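Local coordinates for core protein VP7 (Bluetongue virus, PDB 1BVP) that forms homotrimers that assemble as 260 capsomers on a VP3 scaffold, as one of the five proteins of the inner capsid, at residues Ala73-Gly78 with Leu286-Leu291; Tyr126-Glu131 with Ile245-Tyr250; Asp180-Tyr185 with Ile251-Thr256; Gln203-Val208 with Thr237-Met242; Ser272-Thr277 with Asp318-Leu323. One frame throughout, in Å; residues are numbered along the deposited sequence.

Contact 1 of 5, residues Ala73-Gly78 with Leu286-Leu291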
# COMPACT_ATOMS: atom_id res chain seq x y z
N ALA A 73 5.86 -0.49 -25.97
CA ALA A 73 6.94 -0.26 -25.03
C ALA A 73 8.22 0.23 -25.70
O ALA A 73 9.11 0.73 -25.03
CB ALA A 73 7.22 -1.50 -24.23
N GLY A 74 8.29 0.08 -27.01
CA GLY A 74 9.45 0.54 -27.76
C GLY A 74 10.64 -0.40 -27.70
O GLY A 74 11.76 -0.01 -27.98
N ILE A 75 10.37 -1.66 -27.39
CA ILE A 75 11.39 -2.69 -27.26
C ILE A 75 11.52 -3.59 -28.47
O ILE A 75 10.56 -3.94 -29.15
CB ILE A 75 11.04 -3.60 -26.07
CG1 ILE A 75 10.95 -2.79 -24.78
CG2 ILE A 75 12.00 -4.76 -25.95
CD1 ILE A 75 10.40 -3.58 -23.64
N ASN A 76 12.74 -4.03 -28.73
CA ASN A 76 13.00 -4.95 -29.81
C ASN A 76 13.70 -6.14 -29.10
O ASN A 76 14.86 -6.02 -28.76
CB ASN A 76 13.88 -4.26 -30.85
CG ASN A 76 14.43 -5.22 -31.90
OD1 ASN A 76 15.37 -4.88 -32.61
ND2 ASN A 76 13.85 -6.43 -32.02
N VAL A 77 12.98 -7.24 -28.85
CA VAL A 77 13.53 -8.39 -28.14
C VAL A 77 14.67 -9.14 -28.75
O VAL A 77 15.44 -9.80 -28.02
CB VAL A 77 12.50 -9.52 -27.81
CG1 VAL A 77 12.03 -9.44 -26.43
CG2 VAL A 77 11.39 -9.59 -28.82
N GLY A 78 14.74 -9.16 -30.08
CA GLY A 78 15.80 -9.92 -30.71
C GLY A 78 15.34 -11.36 -30.88
O GLY A 78 14.22 -11.72 -30.50
N LEU A 286 12.72 -7.90 -20.19
CA LEU A 286 13.30 -6.93 -19.27
C LEU A 286 14.79 -6.64 -19.52
O LEU A 286 15.28 -5.55 -19.19
CB LEU A 286 13.02 -7.34 -17.82
CG LEU A 286 11.55 -7.13 -17.39
CD1 LEU A 286 11.27 -7.69 -16.03
CD2 LEU A 286 11.15 -5.65 -17.45
N ASN A 287 15.50 -7.57 -20.18
CA ASN A 287 16.93 -7.36 -20.52
C ASN A 287 17.15 -6.20 -21.45
O ASN A 287 18.27 -5.75 -21.64
CB ASN A 287 17.57 -8.58 -21.18
CG ASN A 287 17.86 -9.69 -20.19
OD1 ASN A 287 17.99 -9.42 -18.99
ND2 ASN A 287 17.94 -10.93 -20.68
N ARG A 288 16.09 -5.75 -22.08
CA ARG A 288 16.16 -4.67 -23.04
C ARG A 288 15.78 -3.37 -22.38
O ARG A 288 15.54 -2.38 -23.06
CB ARG A 288 15.19 -4.97 -24.19
CG ARG A 288 15.76 -5.58 -25.45
CD ARG A 288 16.32 -6.99 -25.34
NE ARG A 288 17.78 -7.00 -25.40
CZ ARG A 288 18.53 -6.24 -26.21
NH1 ARG A 288 18.00 -5.38 -27.09
NH2 ARG A 288 19.84 -6.22 -26.00
N THR A 289 15.68 -3.38 -21.05
CA THR A 289 15.29 -2.20 -20.29
C THR A 289 16.26 -1.91 -19.14
O THR A 289 17.24 -2.64 -18.94
CB THR A 289 13.86 -2.37 -19.71
OG1 THR A 289 13.89 -3.30 -18.62
CG2 THR A 289 12.89 -2.92 -20.78
N THR A 290 15.97 -0.87 -18.37
CA THR A 290 16.83 -0.52 -17.24
C THR A 290 16.30 -1.13 -15.95
O THR A 290 16.81 -0.84 -14.86
CB THR A 290 16.96 1.00 -17.08
OG1 THR A 290 15.66 1.60 -17.11
CG2 THR A 290 17.79 1.57 -18.21
N LEU A 291 15.30 -1.99 -16.10
CA LEU A 291 14.69 -2.67 -14.99
C LEU A 291 15.38 -4.01 -14.76
O LEU A 291 15.97 -4.58 -15.68
CB LEU A 291 13.23 -2.95 -15.32
CG LEU A 291 11.99 -2.16 -14.90
CD1 LEU A 291 12.30 -0.92 -14.17
CD2 LEU A 291 11.18 -1.88 -16.14
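Ile-75 meets Arg-288 and Thr-289 where two loops of the helical part of VP7 pass each other. Each loop follows a helix. Helix 55-73 ends in a Schellman motif with Gly-74 at its C-prime position. Helix 276-286 runs into the type I turn from Leu-286 to Thr-289. The tightly packed part is apolar and centres on Ile-75. One branch ends at CG2, which lies 3.6 Å from Arg-288 CB. The other branch starts beside the backbone N (chi1 -59°) and brings CD1 within 3.8 Å of Thr-289 CG2. Thr-289 gives this contact its methyl and turns its hydroxyl back into its own loop. There OG1 donates to Leu-286 O at 2.7 Å, in the carbonyl plane and on a lone pair. It also accepts from Leu-291 N at 3.2 Å, an ST turn. The looser side is the rest of Arg-288, which is exposed. Its chain bends at chi2 and chi3 and runs past the backbone carbonyls of the other loop. Arg-288 CG is 3.5 Å from Asn-76 O, and this same oxygen lies near the guanidinium plane, at its edge. Gln-86 holds the 73-78 loop through Ile-75 O and Val-77 N. Ile-75 and Val-77 also rest on Leu-70 of helix 55-73 and Ile-285 of helix 276-286, while Leu-286 packs on Leu-313 of helix 304-323.

Contact 2 of 5, residues Tyr126-Glu131 with Ile245-Tyr250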
# COMPACT_ATOMS: atom_id res chain seq x y z
N TYR A 126 12.04 4.47 3.77
CA TYR A 126 13.00 4.10 4.79
C TYR A 126 13.32 5.16 5.81
O TYR A 126 12.83 6.29 5.73
CB TYR A 126 14.25 3.63 4.11
CG TYR A 126 13.97 2.66 3.01
CD1 TYR A 126 13.18 1.49 3.23
CD2 TYR A 126 14.51 2.88 1.74
CE1 TYR A 126 12.96 0.56 2.17
CE2 TYR A 126 14.30 1.98 0.68
CZ TYR A 126 13.54 0.83 0.89
OH TYR A 126 13.42 -0.01 -0.21
N GLY A 127 14.13 4.77 6.80
CA GLY A 127 14.51 5.68 7.86
C GLY A 127 15.29 6.86 7.32
O GLY A 127 16.12 6.72 6.40
N PHE A 128 15.03 8.03 7.91
CA PHE A 128 15.70 9.23 7.47
C PHE A 128 17.23 9.10 7.49
O PHE A 128 17.92 9.70 6.67
CB PHE A 128 15.26 10.41 8.32
CG PHE A 128 15.77 11.72 7.82
CD1 PHE A 128 17.01 12.20 8.22
CD2 PHE A 128 15.03 12.48 6.94
CE1 PHE A 128 17.49 13.41 7.76
CE2 PHE A 128 15.51 13.70 6.47
CZ PHE A 128 16.74 14.16 6.89
N PHE A 129 17.75 8.32 8.43
CA PHE A 129 19.20 8.12 8.57
C PHE A 129 19.67 6.76 8.16
O PHE A 129 20.68 6.28 8.66
CB PHE A 129 19.64 8.34 10.01
CG PHE A 129 19.40 9.72 10.50
CD1 PHE A 129 20.25 10.77 10.12
CD2 PHE A 129 18.30 9.99 11.31
CE1 PHE A 129 20.00 12.10 10.55
CE2 PHE A 129 18.04 11.29 11.75
CZ PHE A 129 18.89 12.35 11.36
N LEU A 130 18.98 6.12 7.23
CA LEU A 130 19.38 4.82 6.79
C LEU A 130 20.80 4.80 6.23
O LEU A 130 21.55 3.84 6.43
CB LEU A 130 18.42 4.33 5.71
CG LEU A 130 18.74 2.92 5.20
CD1 LEU A 130 18.03 1.88 6.07
CD2 LEU A 130 18.31 2.79 3.75
N GLU A 131 21.22 5.87 5.57
CA GLU A 131 22.54 5.82 4.98
C GLU A 131 23.62 6.51 5.78
O GLU A 131 24.27 7.43 5.30
CB GLU A 131 22.51 6.33 3.55
CG GLU A 131 21.51 5.58 2.70
CD GLU A 131 21.59 5.93 1.23
OE1 GLU A 131 21.87 7.11 0.90
OE2 GLU A 131 21.38 4.99 0.41
N ILE A 245 15.14 12.45 19.54
CA ILE A 245 14.33 13.08 18.51
C ILE A 245 14.19 12.07 17.39
O ILE A 245 15.18 11.60 16.82
CB ILE A 245 14.96 14.34 17.96
CG1 ILE A 245 15.03 15.39 19.07
CG2 ILE A 245 14.11 14.85 16.83
CD1 ILE A 245 15.85 16.62 18.67
N GLN A 246 12.94 11.65 17.20
CA GLN A 246 12.58 10.65 16.19
C GLN A 246 12.00 11.25 14.92
O GLN A 246 11.11 12.11 14.99
CB GLN A 246 11.51 9.75 16.75
CG GLN A 246 11.17 8.64 15.82
CD GLN A 246 9.97 7.83 16.31
OE1 GLN A 246 9.43 8.08 17.39
NE2 GLN A 246 9.55 6.86 15.50
N VAL A 247 12.52 10.81 13.76
CA VAL A 247 11.96 11.24 12.47
C VAL A 247 10.92 10.15 12.14
O VAL A 247 11.27 9.07 11.63
CB VAL A 247 13.01 11.34 11.34
CG1 VAL A 247 12.32 11.58 10.02
CG2 VAL A 247 13.96 12.48 11.60
N VAL A 248 9.66 10.42 12.50
CA VAL A 248 8.60 9.45 12.26
C VAL A 248 8.37 9.14 10.77
O VAL A 248 8.10 7.99 10.41
CB VAL A 248 7.35 9.74 13.09
CG1 VAL A 248 7.26 11.16 13.42
CG2 VAL A 248 6.13 9.25 12.39
N PHE A 249 8.55 10.14 9.91
CA PHE A 249 8.50 9.99 8.45
C PHE A 249 8.79 11.34 7.85
O PHE A 249 8.67 12.36 8.52
CB PHE A 249 7.17 9.44 7.91
CG PHE A 249 6.01 10.37 8.06
CD1 PHE A 249 5.23 10.34 9.21
CD2 PHE A 249 5.70 11.28 7.07
CE1 PHE A 249 4.14 11.21 9.36
CE2 PHE A 249 4.61 12.16 7.21
CZ PHE A 249 3.84 12.12 8.37
N TYR A 250 9.24 11.34 6.60
CA TYR A 250 9.53 12.59 5.92
C TYR A 250 8.99 12.52 4.48
O TYR A 250 8.69 11.42 3.99
CB TYR A 250 11.04 12.87 5.90
CG TYR A 250 11.88 11.91 5.07
CD1 TYR A 250 12.13 10.61 5.52
CD2 TYR A 250 12.48 12.32 3.87
CE1 TYR A 250 12.96 9.73 4.79
CE2 TYR A 250 13.32 11.46 3.13
CZ TYR A 250 13.56 10.18 3.61
OH TYR A 250 14.48 9.38 2.98
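Phe-128 points an edge at the face of Tyr-250, a T-shaped pair that joins a turn to strand 241-252 in the beta domain. The ring centroids are 5.0 Å apart and the planes stand at 78°. Phe-128 CD2 makes the touch, 3.7 Å from Tyr-250 CG, and sits above the tyrosine ring but offset toward its rim. Two torsions set this up. Phe-128 extends its ring from the type I turn of Gly-127 to Leu-130 with CG anti to the backbone N (chi1 -173°). Tyr-250 holds CG between its backbone N and carbonyl carbon (chi1 66°), which turns the ring face to the CD2 side of Phe-128. The other ortho carbon, Phe-128 CD1, stands 3.6 Å above the ring plane of Phe-129, over its centre, so Phe-128 is an edge partner to two aromatic faces. Val-247 packs against the base of Phe-128. Its CG1 lies 3.6 Å from Phe-128 CB, and its CG2 reaches Phe-129 CE2 at 4.3 Å. Tyr-126 adds only its backbone here: its O lies 3.6 Å from Tyr-250 CE1, at the ring edge. The Tyr-126 hydroxyl bonds instead to Arg-123 of the second subunit. Ile-184 of the neighbouring strand 183-195 touches both Phe-128 and Val-247. The chemistry is thus almost wholly apolar. The two segments are held together by aromatic and methyl packing in a buried core, while polar links from the same turn, such as Leu-130 O to Arg-189 of the second subunit, serve the trimer.

Contact 3 of 5, residues Asp180-Tyr185 with Ile251-Thr256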
# COMPACT_ATOMS: atom_id res chain seq x y z
N ASP A 180 16.42 15.05 0.45
CA ASP A 180 16.17 16.40 -0.04
C ASP A 180 14.73 16.56 0.39
O ASP A 180 13.82 16.68 -0.43
CB ASP A 180 16.39 16.40 -1.57
CG ASP A 180 16.06 17.73 -2.24
OD1 ASP A 180 15.88 18.77 -1.55
OD2 ASP A 180 15.95 17.71 -3.50
N PRO A 181 14.52 16.55 1.70
CA PRO A 181 13.20 16.67 2.28
C PRO A 181 12.50 17.98 2.07
O PRO A 181 13.13 19.00 1.84
CB PRO A 181 13.46 16.39 3.76
CG PRO A 181 14.74 17.02 3.98
CD PRO A 181 15.54 16.60 2.76
N MET A 182 11.18 17.91 2.07
CA MET A 182 10.32 19.06 1.93
C MET A 182 9.74 19.29 3.31
O MET A 182 9.43 20.42 3.69
CB MET A 182 9.20 18.75 0.94
CG MET A 182 9.64 18.81 -0.51
SD MET A 182 8.31 18.47 -1.66
CE MET A 182 7.19 19.88 -1.47
N MET A 183 9.55 18.20 4.04
CA MET A 183 9.04 18.30 5.38
C MET A 183 9.52 17.08 6.16
O MET A 183 9.70 16.02 5.57
CB MET A 183 7.52 18.39 5.37
CG MET A 183 6.97 19.12 6.55
SD MET A 183 7.22 20.87 6.39
CE MET A 183 5.86 21.42 7.30
N ILE A 184 9.84 17.27 7.44
CA ILE A 184 10.34 16.20 8.30
C ILE A 184 9.42 16.20 9.49
O ILE A 184 9.13 17.26 10.04
CB ILE A 184 11.80 16.48 8.76
CG1 ILE A 184 12.65 16.81 7.54
CG2 ILE A 184 12.39 15.26 9.47
CD1 ILE A 184 14.07 16.98 7.82
N TYR A 185 8.88 15.03 9.81
CA TYR A 185 7.95 14.92 10.92
C TYR A 185 8.65 14.26 12.09
O TYR A 185 9.08 13.10 12.05
CB TYR A 185 6.65 14.21 10.50
CG TYR A 185 5.92 14.96 9.40
CD1 TYR A 185 6.27 14.78 8.06
CD2 TYR A 185 4.96 15.90 9.71
CE1 TYR A 185 5.68 15.52 7.05
CE2 TYR A 185 4.35 16.66 8.70
CZ TYR A 185 4.72 16.46 7.37
OH TYR A 185 4.13 17.23 6.38
N ILE A 251 8.84 13.67 3.82
CA ILE A 251 8.36 13.69 2.44
C ILE A 251 9.34 14.38 1.50
O ILE A 251 9.95 15.39 1.84
CB ILE A 251 6.97 14.38 2.27
CG1 ILE A 251 7.09 15.86 2.57
CG2 ILE A 251 5.86 13.69 3.10
CD1 ILE A 251 5.77 16.52 2.68
N SER A 252 9.54 13.81 0.32
CA SER A 252 10.41 14.42 -0.65
C SER A 252 9.78 14.22 -2.04
O SER A 252 8.67 13.70 -2.13
CB SER A 252 11.80 13.83 -0.56
OG SER A 252 11.86 12.54 -1.12
N MET A 253 10.45 14.70 -3.08
CA MET A 253 9.98 14.54 -4.45
C MET A 253 10.60 13.33 -5.17
O MET A 253 10.67 13.29 -6.40
CB MET A 253 10.13 15.84 -5.25
CG MET A 253 9.07 16.82 -4.78
SD MET A 253 8.91 18.35 -5.71
CE MET A 253 10.50 18.33 -6.26
N ASP A 254 11.04 12.34 -4.41
CA ASP A 254 11.56 11.14 -5.03
C ASP A 254 10.31 10.27 -5.19
O ASP A 254 9.41 10.30 -4.35
CB ASP A 254 12.60 10.45 -4.16
CG ASP A 254 13.87 11.26 -4.01
OD1 ASP A 254 14.44 11.73 -5.02
OD2 ASP A 254 14.29 11.43 -2.85
N LYS A 255 10.24 9.54 -6.29
CA LYS A 255 9.09 8.71 -6.55
C LYS A 255 9.09 7.49 -5.68
O LYS A 255 10.16 6.93 -5.40
CB LYS A 255 9.04 8.28 -8.03
CG LYS A 255 8.73 9.39 -9.06
CD LYS A 255 7.36 9.99 -8.88
CE LYS A 255 6.91 10.76 -10.13
NZ LYS A 255 7.87 11.77 -10.64
N THR A 256 7.90 7.13 -5.20
CA THR A 256 7.74 5.95 -4.38
C THR A 256 6.86 4.97 -5.16
O THR A 256 6.48 5.22 -6.30
CB THR A 256 7.11 6.26 -3.05
OG1 THR A 256 5.71 6.50 -3.21
CG2 THR A 256 7.72 7.49 -2.48
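Met-182 and Met-183 both face Ile-251 in a classic beta bulge, where the antiparallel strands 183-195 and 241-252 meet at their ends. The touching parts run 157° apart. Two backbone hydrogen bonds hold the bulge. Met-182 N donates to Ile-251 O at 2.8 Å. Ile-251 N donates to Met-183 O at 3.1 Å. The Ile-251 carbonyl also receives a CA-H...O contact from Pro-181 CA at 3.5 Å. Among the side chains, Ile-251 has the largest share of the contact. Its CG1 lies between the backbone N and carbonyl carbon (chi1 67°), and CD1 then reaches Met-183 CB at 3.7 Å, on the same face of the sheet. Leu-295 of the third subunit packs on Ile-251 too. The chain of Met-182 runs toward the loop that follows strand 241-252. Its SD touches Met-253 CG at 3.6 Å. Past the strand end, Asp-254 OD1 makes a salt bridge to Arg-341 of the third subunit. The other carboxylate oxygen, Asp-254 OD2, accepts from Ser-252 OG at 3.2 Å, and this donor stands 49° out of the carboxylate plane.

Contact 4 of 5, residues Gln203-Val208 with Thr237-Met242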
# COMPACT_ATOMS: atom_id res chain seq x y z
N GLN A 203 19.09 10.38 35.48
CA GLN A 203 17.73 10.75 35.09
C GLN A 203 17.73 12.10 34.40
O GLN A 203 18.61 12.94 34.65
CB GLN A 203 16.85 10.93 36.31
CG GLN A 203 15.72 9.98 36.41
CD GLN A 203 16.14 8.70 37.04
OE1 GLN A 203 17.13 8.06 36.63
NE2 GLN A 203 15.43 8.32 38.11
N THR A 204 16.72 12.32 33.57
CA THR A 204 16.56 13.61 32.92
C THR A 204 15.42 14.27 33.68
O THR A 204 14.35 13.67 33.85
CB THR A 204 16.26 13.47 31.42
OG1 THR A 204 17.41 12.93 30.75
CG2 THR A 204 15.96 14.84 30.82
N GLN A 205 15.70 15.44 34.27
CA GLN A 205 14.68 16.17 35.04
C GLN A 205 13.71 16.84 34.08
O GLN A 205 14.09 17.22 32.98
CB GLN A 205 15.32 17.28 35.92
CG GLN A 205 16.30 16.85 37.02
CD GLN A 205 15.75 15.73 37.89
OE1 GLN A 205 16.34 14.64 37.99
NE2 GLN A 205 14.59 15.98 38.49
N ALA A 206 12.45 17.00 34.49
CA ALA A 206 11.50 17.70 33.62
C ALA A 206 11.97 19.15 33.53
O ALA A 206 12.60 19.66 34.45
CB ALA A 206 10.09 17.64 34.21
N GLY A 207 11.71 19.81 32.41
CA GLY A 207 12.13 21.20 32.31
C GLY A 207 12.87 21.47 31.03
O GLY A 207 13.03 22.63 30.65
N VAL A 208 13.35 20.40 30.40
CA VAL A 208 14.07 20.50 29.13
C VAL A 208 13.08 20.95 28.08
O VAL A 208 11.89 20.58 28.12
CB VAL A 208 14.61 19.14 28.69
CG1 VAL A 208 15.52 19.32 27.48
CG2 VAL A 208 15.37 18.50 29.81
N THR A 237 17.78 22.81 33.48
CA THR A 237 18.00 21.96 34.61
C THR A 237 19.44 21.99 35.13
O THR A 237 20.39 22.38 34.41
CB THR A 237 17.49 20.57 34.18
OG1 THR A 237 16.18 20.40 34.70
CG2 THR A 237 18.43 19.41 34.49
N GLN A 238 19.59 21.65 36.42
CA GLN A 238 20.91 21.65 37.07
C GLN A 238 21.64 20.31 37.04
O GLN A 238 22.61 20.12 37.75
CB GLN A 238 20.80 22.21 38.50
CG GLN A 238 20.65 23.75 38.55
CD GLN A 238 21.70 24.48 37.67
OE1 GLN A 238 22.88 24.58 38.03
NE2 GLN A 238 21.26 25.00 36.51
N GLN A 239 21.23 19.45 36.12
CA GLN A 239 21.80 18.11 35.95
C GLN A 239 21.92 17.82 34.46
O GLN A 239 21.30 18.52 33.65
CB GLN A 239 20.84 17.08 36.50
CG GLN A 239 20.81 16.93 37.99
CD GLN A 239 20.12 15.63 38.35
OE1 GLN A 239 20.55 14.55 37.93
NE2 GLN A 239 19.01 15.73 39.05
N ASN A 240 22.66 16.78 34.11
CA ASN A 240 22.77 16.40 32.70
C ASN A 240 21.40 15.90 32.22
O ASN A 240 20.61 15.33 33.01
CB ASN A 240 23.76 15.27 32.48
CG ASN A 240 25.06 15.51 33.13
OD1 ASN A 240 25.30 15.00 34.21
ND2 ASN A 240 25.92 16.30 32.51
N ALA A 241 21.15 16.09 30.93
CA ALA A 241 19.90 15.68 30.31
C ALA A 241 20.14 15.04 28.96
O ALA A 241 21.18 15.27 28.31
CB ALA A 241 18.98 16.88 30.16
N MET A 242 19.21 14.18 28.56
CA MET A 242 19.25 13.54 27.24
C MET A 242 17.87 13.57 26.59
O MET A 242 16.85 13.34 27.27
CB MET A 242 19.73 12.10 27.34
CG MET A 242 21.19 12.02 27.30
SD MET A 242 21.76 10.37 27.08
CE MET A 242 22.18 10.43 25.28
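Two sheet-to-sheet connections of the beta domain meet here, with Thr-204 set against Ala-241 and Met-242. Residues 203-208 lead from strand 201-203 to strand 209-212. Residues 237-242 lead from strand 231-234 into strand 241-252. The site is far out on the subunit, its centre about 44 Å from the centre of the chain. Thr-204 carries the polar link. Its OG1 lies beside its own backbone N (chi1 -67°) and accepts from Met-242 N at 3.1 Å, with an N-H...O angle of 158°. The same hydroxyl is also bonded to Ile-191 O of strand 183-195, so it ties the loop to two strands. The methyl of Thr-204 goes to the apolar side, where CG2 is 3.7 Å from Ala-241 CB. Val-208 reaches the same alanine methyl, its CG2 4.0 Å from Ala-241 CB. This small apolar cluster is buried. Farther out, Gln-205 crosses Thr-237 at about a right angle, with Gln-205 CB 3.5 Å from Thr-237 OG1. The chain of Gln-205 then bends at chi2 toward Gln-239. Its OE1 lies 3.1 Å from Gln-239 NE2, and the two amide planes are only 25° apart. This outer part is more open to solvent than the threonine link. Both crossings link the two antiparallel sheets at the outer end of the beta sandwich, the jelly-roll domain known for orbivirus VP7.

Contact 5 of 5, residues Ser272-Thr277 with Asp318-Leu323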
# COMPACT_ATOMS: atom_id res chain seq x y z
N SER A 272 6.33 -12.65 -11.02
CA SER A 272 5.93 -13.99 -10.63
C SER A 272 6.47 -14.96 -11.66
O SER A 272 6.68 -14.64 -12.86
CB SER A 272 4.44 -14.13 -10.54
OG SER A 272 4.01 -13.40 -9.43
N PHE A 273 6.65 -16.18 -11.19
CA PHE A 273 7.22 -17.23 -12.00
C PHE A 273 6.34 -17.73 -13.13
O PHE A 273 6.75 -17.68 -14.30
CB PHE A 273 7.62 -18.37 -11.06
CG PHE A 273 8.23 -19.55 -11.76
CD1 PHE A 273 9.41 -19.40 -12.51
CD2 PHE A 273 7.62 -20.81 -11.68
CE1 PHE A 273 9.99 -20.50 -13.18
CE2 PHE A 273 8.18 -21.92 -12.34
CZ PHE A 273 9.38 -21.75 -13.09
N ARG A 274 5.14 -18.23 -12.76
CA ARG A 274 4.14 -18.82 -13.68
C ARG A 274 4.67 -20.19 -14.16
O ARG A 274 4.22 -21.25 -13.70
CB ARG A 274 3.81 -17.87 -14.84
CG ARG A 274 2.76 -16.89 -14.40
CD ARG A 274 2.55 -15.77 -15.35
NE ARG A 274 1.24 -15.16 -15.12
CZ ARG A 274 1.04 -14.10 -14.35
NH1 ARG A 274 2.08 -13.52 -13.76
NH2 ARG A 274 -0.21 -13.69 -14.11
N ASP A 275 5.68 -20.15 -15.02
CA ASP A 275 6.32 -21.35 -15.50
C ASP A 275 7.61 -20.90 -16.17
O ASP A 275 7.87 -19.68 -16.31
CB ASP A 275 5.43 -22.16 -16.46
CG ASP A 275 4.99 -21.36 -17.71
OD1 ASP A 275 5.78 -20.61 -18.33
OD2 ASP A 275 3.82 -21.52 -18.08
N HIS A 276 8.36 -21.87 -16.68
CA HIS A 276 9.63 -21.55 -17.31
C HIS A 276 9.59 -20.68 -18.51
O HIS A 276 10.52 -19.91 -18.75
CB HIS A 276 10.41 -22.81 -17.62
CG HIS A 276 10.80 -23.58 -16.40
ND1 HIS A 276 10.01 -24.59 -15.88
CD2 HIS A 276 11.85 -23.44 -15.55
CE1 HIS A 276 10.56 -25.03 -14.76
NE2 HIS A 276 11.68 -24.35 -14.54
N THR A 277 8.52 -20.79 -19.28
CA THR A 277 8.39 -19.98 -20.49
C THR A 277 8.13 -18.52 -20.12
O THR A 277 8.82 -17.60 -20.61
CB THR A 277 7.30 -20.58 -21.39
OG1 THR A 277 7.67 -21.92 -21.74
CG2 THR A 277 7.14 -19.75 -22.67
N ASP A 318 -1.34 -11.44 -17.65
CA ASP A 318 -2.72 -11.90 -17.50
C ASP A 318 -3.19 -12.59 -18.78
O ASP A 318 -3.84 -13.63 -18.71
CB ASP A 318 -3.64 -10.74 -17.21
CG ASP A 318 -3.42 -10.16 -15.85
OD1 ASP A 318 -3.00 -10.88 -14.91
OD2 ASP A 318 -3.73 -8.96 -15.72
N VAL A 319 -2.84 -12.03 -19.94
CA VAL A 319 -3.20 -12.64 -21.21
C VAL A 319 -2.57 -14.03 -21.27
O VAL A 319 -3.24 -15.00 -21.62
CB VAL A 319 -2.73 -11.82 -22.43
CG1 VAL A 319 -2.92 -12.63 -23.71
CG2 VAL A 319 -3.51 -10.52 -22.51
N TYR A 320 -1.30 -14.13 -20.88
CA TYR A 320 -0.59 -15.40 -20.89
C TYR A 320 -1.36 -16.40 -20.07
O TYR A 320 -1.52 -17.58 -20.43
CB TYR A 320 0.79 -15.23 -20.26
CG TYR A 320 1.65 -16.48 -20.30
CD1 TYR A 320 2.48 -16.74 -21.40
CD2 TYR A 320 1.64 -17.41 -19.25
CE1 TYR A 320 3.30 -17.90 -21.46
CE2 TYR A 320 2.44 -18.58 -19.30
CZ TYR A 320 3.27 -18.81 -20.40
OH TYR A 320 4.06 -19.93 -20.46
N THR A 321 -1.78 -15.95 -18.91
CA THR A 321 -2.53 -16.81 -18.02
C THR A 321 -3.83 -17.33 -18.63
O THR A 321 -4.15 -18.50 -18.42
CB THR A 321 -2.71 -16.11 -16.65
OG1 THR A 321 -1.55 -16.36 -15.86
CG2 THR A 321 -3.93 -16.59 -15.89
N VAL A 322 -4.60 -16.50 -19.35
CA VAL A 322 -5.84 -17.00 -19.95
C VAL A 322 -5.63 -17.77 -21.26
O VAL A 322 -6.22 -18.82 -21.42
CB VAL A 322 -6.99 -15.96 -20.02
CG1 VAL A 322 -6.73 -14.83 -19.06
CG2 VAL A 322 -7.23 -15.49 -21.37
N LEU A 323 -4.73 -17.33 -22.15
CA LEU A 323 -4.47 -18.04 -23.40
C LEU A 323 -3.66 -19.34 -23.27
O LEU A 323 -3.74 -20.19 -24.13
CB LEU A 323 -3.79 -17.13 -24.43
CG LEU A 323 -4.70 -15.99 -24.91
CD1 LEU A 323 -4.06 -15.13 -25.99
CD2 LEU A 323 -5.99 -16.59 -25.43
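Residues 272-275 form a loop and 276-277 begin helix 276-286, facing one side of helix 304-323, with Arg-274 CA and Thr-321 CA nearest at 8.2 Å. Arg-274 is the middle residue of a classic gamma turn, closed by a weak bond from Asp-275 N to Phe-273 O. Asp-275 is the N-cap of the new helix. Its OD1 caps the backbone N of Trp-278. Tyr-320 OH lies close to both carboxylate oxygens, 2.8 Å from Asp-275 OD1 and 2.9 Å from Asp-275 OD2. It donates a hydrogen bond to OD2, through the syn lone pair. Tyr-320 comes from the opposite direction, its ring swung away from the backbone N (chi1 -176°), and ends at the carboxylate. The ring and carboxylate planes are 64° apart, and OD2 lies near the ring plane, at the edge. Thr-277 borders the same hydroxyl, its CB 3.4 Å from Tyr-320 OH. A second link is made by Arg-274, whose chain is extended from CG to NE. NE donates to Thr-321 OG1 at 3.1 Å, with an N-H...O angle of 160° and the oxygen in the guanidinium plane. NH2 makes a weak bond to the same OG1 at 3.5 Å. Asp-318 is near but does not form a salt bridge with Arg-274: NH2 to Asp-318 OD1 is 4.0 Å. Its carboxylate pairs with Arg-111 of the second subunit instead. Trp-278 makes a cation-pi contact with Arg-274. Beyond the contact, Val-319 and Leu-323 pack on helix 55-73, Phe-273 touches helix 341-346, and Thr-321 lies on Ala-110 of the second subunit.

The five contacts divide between two parts of the subunit. Contacts 1 and 5 belong to the helical part, with centres 18 Å apart and nearest atoms about 9 Å apart. They share helices 276-286 and 304-323 as surroundings. Contacts 2, 3 and 4 all use strand 241-252 of the beta domain. Contacts 2 and 3 touch directly, with centres 11 Å apart; Phe-249 O and Tyr-185 N, 3.0 Å apart, probably form a hydrogen bond. Contact 4 is at the far end of that strand, its centre 33 Å from contact 3 and 63 Å from contact 5. Contacts 2 and 5 meet the second subunit; contacts 2 and 3, and contact 4 through Gln-203, the third.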